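Local coordinates for protein metal-independent carbonic anhydrase (Nostoc sp. PCC 7120 = FACHB-418, PDB 7C5W) that catalyses the hydration of carbon dioxide to bicarbonate without any metal cofactor, working as a homotetramer built from two dimers, at residues Lys153-Leu158 with Ile168-Ser173. Residues are numbered along the deposited sequence; the frame is centred on the assembly and turned at random.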
loop_
_atom_site.group_PDB
_atom_site.type_symbol
_atom_site.label_atom_id
_atom_site.label_comp_id
_atom_site.label_asym_id
_atom_site.label_seq_id
_atom_site.Cartn_x
_atom_site.Cartn_y
_atom_site.Cartn_z
ATOM N N LYS A 153 -5.541 -18.154 -15.102
ATOM C CA LYS A 153 -5.583 -16.669 -15.167
ATOM C C LYS A 153 -5.147 -16.014 -13.852
ATOM O O LYS A 153 -5.734 -16.334 -12.788
ATOM C CB LYS A 153 -6.984 -16.156 -15.501
ATOM C CG LYS A 153 -6.996 -14.724 -16.028
ATOM C CD LYS A 153 -8.335 -14.265 -16.497
ATOM C CE LYS A 153 -8.846 -15.025 -17.703
ATOM N NZ LYS A 153 -8.154 -14.610 -18.946
ATOM N N THR A 154 -4.214 -15.059 -13.963
ATOM C CA THR A 154 -3.834 -14.103 -12.893
ATOM C C THR A 154 -4.317 -12.697 -13.264
ATOM O O THR A 154 -3.972 -12.252 -14.357
ATOM C CB THR A 154 -2.321 -14.100 -12.671
ATOM O OG1 THR A 154 -1.986 -15.434 -12.307
ATOM C CG2 THR A 154 -1.879 -13.122 -11.606
ATOM N N TRP A 155 -5.098 -12.053 -12.389
ATOM C CA TRP A 155 -5.485 -10.614 -12.468
ATOM C C TRP A 155 -4.852 -9.841 -11.306
ATOM O O TRP A 155 -4.731 -10.415 -10.203
ATOM C CB TRP A 155 -6.999 -10.440 -12.386
ATOM C CG TRP A 155 -7.740 -10.564 -13.676
ATOM C CD1 TRP A 155 -7.505 -9.892 -14.837
ATOM C CD2 TRP A 155 -8.908 -11.367 -13.901
ATOM N NE1 TRP A 155 -8.435 -10.241 -15.776
ATOM C CE2 TRP A 155 -9.306 -11.143 -15.234
ATOM C CE3 TRP A 155 -9.653 -12.246 -13.108
ATOM C CZ2 TRP A 155 -10.409 -11.784 -15.796
ATOM C CZ3 TRP A 155 -10.746 -12.873 -13.663
ATOM C CH2 TRP A 155 -11.117 -12.643 -14.988
ATOM N N GLN A 156 -4.515 -8.571 -11.519
ATOM C CA GLN A 156 -4.249 -7.622 -10.405
ATOM C C GLN A 156 -5.139 -6.395 -10.602
ATOM O O GLN A 156 -5.093 -5.815 -11.679
ATOM C CB GLN A 156 -2.775 -7.232 -10.333
ATOM C CG GLN A 156 -2.420 -6.452 -9.073
ATOM C CD GLN A 156 -0.965 -6.045 -9.032
ATOM O OE1 GLN A 156 -0.495 -5.431 -8.080
ATOM N NE2 GLN A 156 -0.231 -6.374 -10.074
ATOM N N PHE A 157 -5.947 -6.065 -9.599
ATOM C CA PHE A 157 -6.849 -4.894 -9.597
ATOM C C PHE A 157 -6.240 -3.787 -8.740
ATOM O O PHE A 157 -5.776 -4.074 -7.620
ATOM C CB PHE A 157 -8.228 -5.300 -9.085
ATOM C CG PHE A 157 -8.896 -6.338 -9.950
ATOM C CD1 PHE A 157 -9.583 -5.967 -11.099
ATOM C CD2 PHE A 157 -8.801 -7.686 -9.636
ATOM C CE1 PHE A 157 -10.183 -6.927 -11.901
ATOM C CE2 PHE A 157 -9.408 -8.640 -10.436
ATOM C CZ PHE A 157 -10.092 -8.259 -11.568
ATOM N N LEU A 158 -6.221 -2.569 -9.277
ATOM C CA LEU A 158 -5.915 -1.326 -8.520
ATOM C C LEU A 158 -7.205 -0.506 -8.359
ATOM O O LEU A 158 -7.942 -0.340 -9.349
ATOM C CB LEU A 158 -4.835 -0.551 -9.277
ATOM C CG LEU A 158 -4.453 0.804 -8.691
ATOM C CD1 LEU A 158 -3.810 0.641 -7.333
ATOM C CD2 LEU A 158 -3.502 1.542 -9.620
ATOM N N ILE A 168 -4.444 -3.832 -13.914
ATOM C CA ILE A 168 -3.059 -3.369 -14.215
ATOM C C ILE A 168 -2.190 -4.586 -14.538
ATOM O O ILE A 168 -1.072 -4.391 -15.063
ATOM C CB ILE A 168 -2.503 -2.560 -13.029
ATOM C CG1 ILE A 168 -2.478 -3.387 -11.738
ATOM C CG2 ILE A 168 -3.297 -1.271 -12.870
ATOM C CD1 ILE A 168 -1.667 -2.768 -10.612
ATOM N N THR A 169 -2.682 -5.793 -14.242
ATOM C CA THR A 169 -1.991 -7.076 -14.536
ATOM C C THR A 169 -3.023 -8.124 -14.969
ATOM O O THR A 169 -4.027 -8.286 -14.269
ATOM C CB THR A 169 -1.177 -7.590 -13.342
ATOM O OG1 THR A 169 -0.324 -6.562 -12.835
ATOM C CG2 THR A 169 -0.326 -8.784 -13.714
ATOM N N HIS A 170 -2.740 -8.823 -16.068
ATOM C CA HIS A 170 -3.606 -9.843 -16.700
ATOM C C HIS A 170 -2.716 -10.851 -17.432
ATOM O O HIS A 170 -2.290 -10.564 -18.552
ATOM C CB HIS A 170 -4.601 -9.161 -17.644
ATOM C CG HIS A 170 -5.704 -10.047 -18.113
ATOM N ND1 HIS A 170 -5.633 -11.422 -18.020
ATOM C CD2 HIS A 170 -6.888 -9.762 -18.694
ATOM C CE1 HIS A 170 -6.729 -11.950 -18.519
ATOM N NE2 HIS A 170 -7.512 -10.957 -18.947
ATOM N N HIS A 171 -2.415 -11.975 -16.791
ATOM C CA HIS A 171 -1.641 -13.093 -17.378
ATOM C C HIS A 171 -2.589 -14.284 -17.531
ATOM O O HIS A 171 -3.072 -14.780 -16.501
ATOM C CB HIS A 171 -0.415 -13.382 -16.508
ATOM C CG HIS A 171 0.576 -14.328 -17.096
ATOM N ND1 HIS A 171 1.931 -14.185 -16.888
ATOM C CD2 HIS A 171 0.424 -15.442 -17.846
ATOM C CE1 HIS A 171 2.571 -15.175 -17.482
ATOM N NE2 HIS A 171 1.667 -15.956 -18.084
ATOM N N SER A 172 -2.855 -14.691 -18.775
ATOM C CA SER A 172 -3.730 -15.834 -19.144
ATOM C C SER A 172 -2.911 -16.849 -19.948
ATOM O O SER A 172 -2.182 -16.419 -20.854
ATOM C CB SER A 172 -4.928 -15.347 -19.917
ATOM O OG SER A 172 -5.992 -16.281 -19.852
ATOM N N SER A 173 -3.014 -18.135 -19.613
ATOM C CA SER A 173 -2.267 -19.240 -20.263
ATOM C C SER A 173 -3.146 -20.495 -20.388
ATOM O O SER A 173 -3.912 -20.827 -19.428
ATOM C CB SER A 173 -0.988 -19.537 -19.517
ATOM O OG SER A 173 -1.250 -19.937 -18.174
#
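Thr154 and His171 form a hydrogen-bonded pair of this antiparallel hairpin: Thr154 N gives to His171 O at 2.8 Å, and His171 N returns a bond to Thr154 O. Further along, Gln156 N reaches Thr169 O while Gln156 O takes Ile168 N at 3.1 Å; with Ile168 and Thr169 both facing Gln156, this is a classic beta bulge.

On the face of Lys153, Trp155, His170 and Ser172 the rings meet edge-to-face. The edge of the Trp155 five-membered ring points at the His170 face, planes at 56°, with Trp155 NE1 3.3 Å above the plane of the His170 ring, over its centre. Lys153 CD lies over one indole face, Phe157 CZ over the opposite one, both near the rim.

Among polar side chains, Lys153 bends at chi3 (-65°) and chi4 (-75°), which carries NZ to Ser172 OG, a 2.9 Å hydrogen bond. Replacing this lysine with an alanine would probably leave Ser172 OG without that donor and take the CD methylene off the Trp155 ring. On the other face, Gln156 NE2 bonds Thr134 OG1 of the second subunit and, weakly, Thr169 OG1 of its own chain; His171 ND1 bonds Thr154 OG1 of the second subunit, and Thr154 OG1 bonds His171 ND1 there in return.

Ser172 OG also bonds OG1 of Thr79, which binds hydrogencarbonate, so Ser172 stands in the second shell of that site with Lys153 one step behind; two bonds grip the serine hydroxyl, consistent with a fixed orientation.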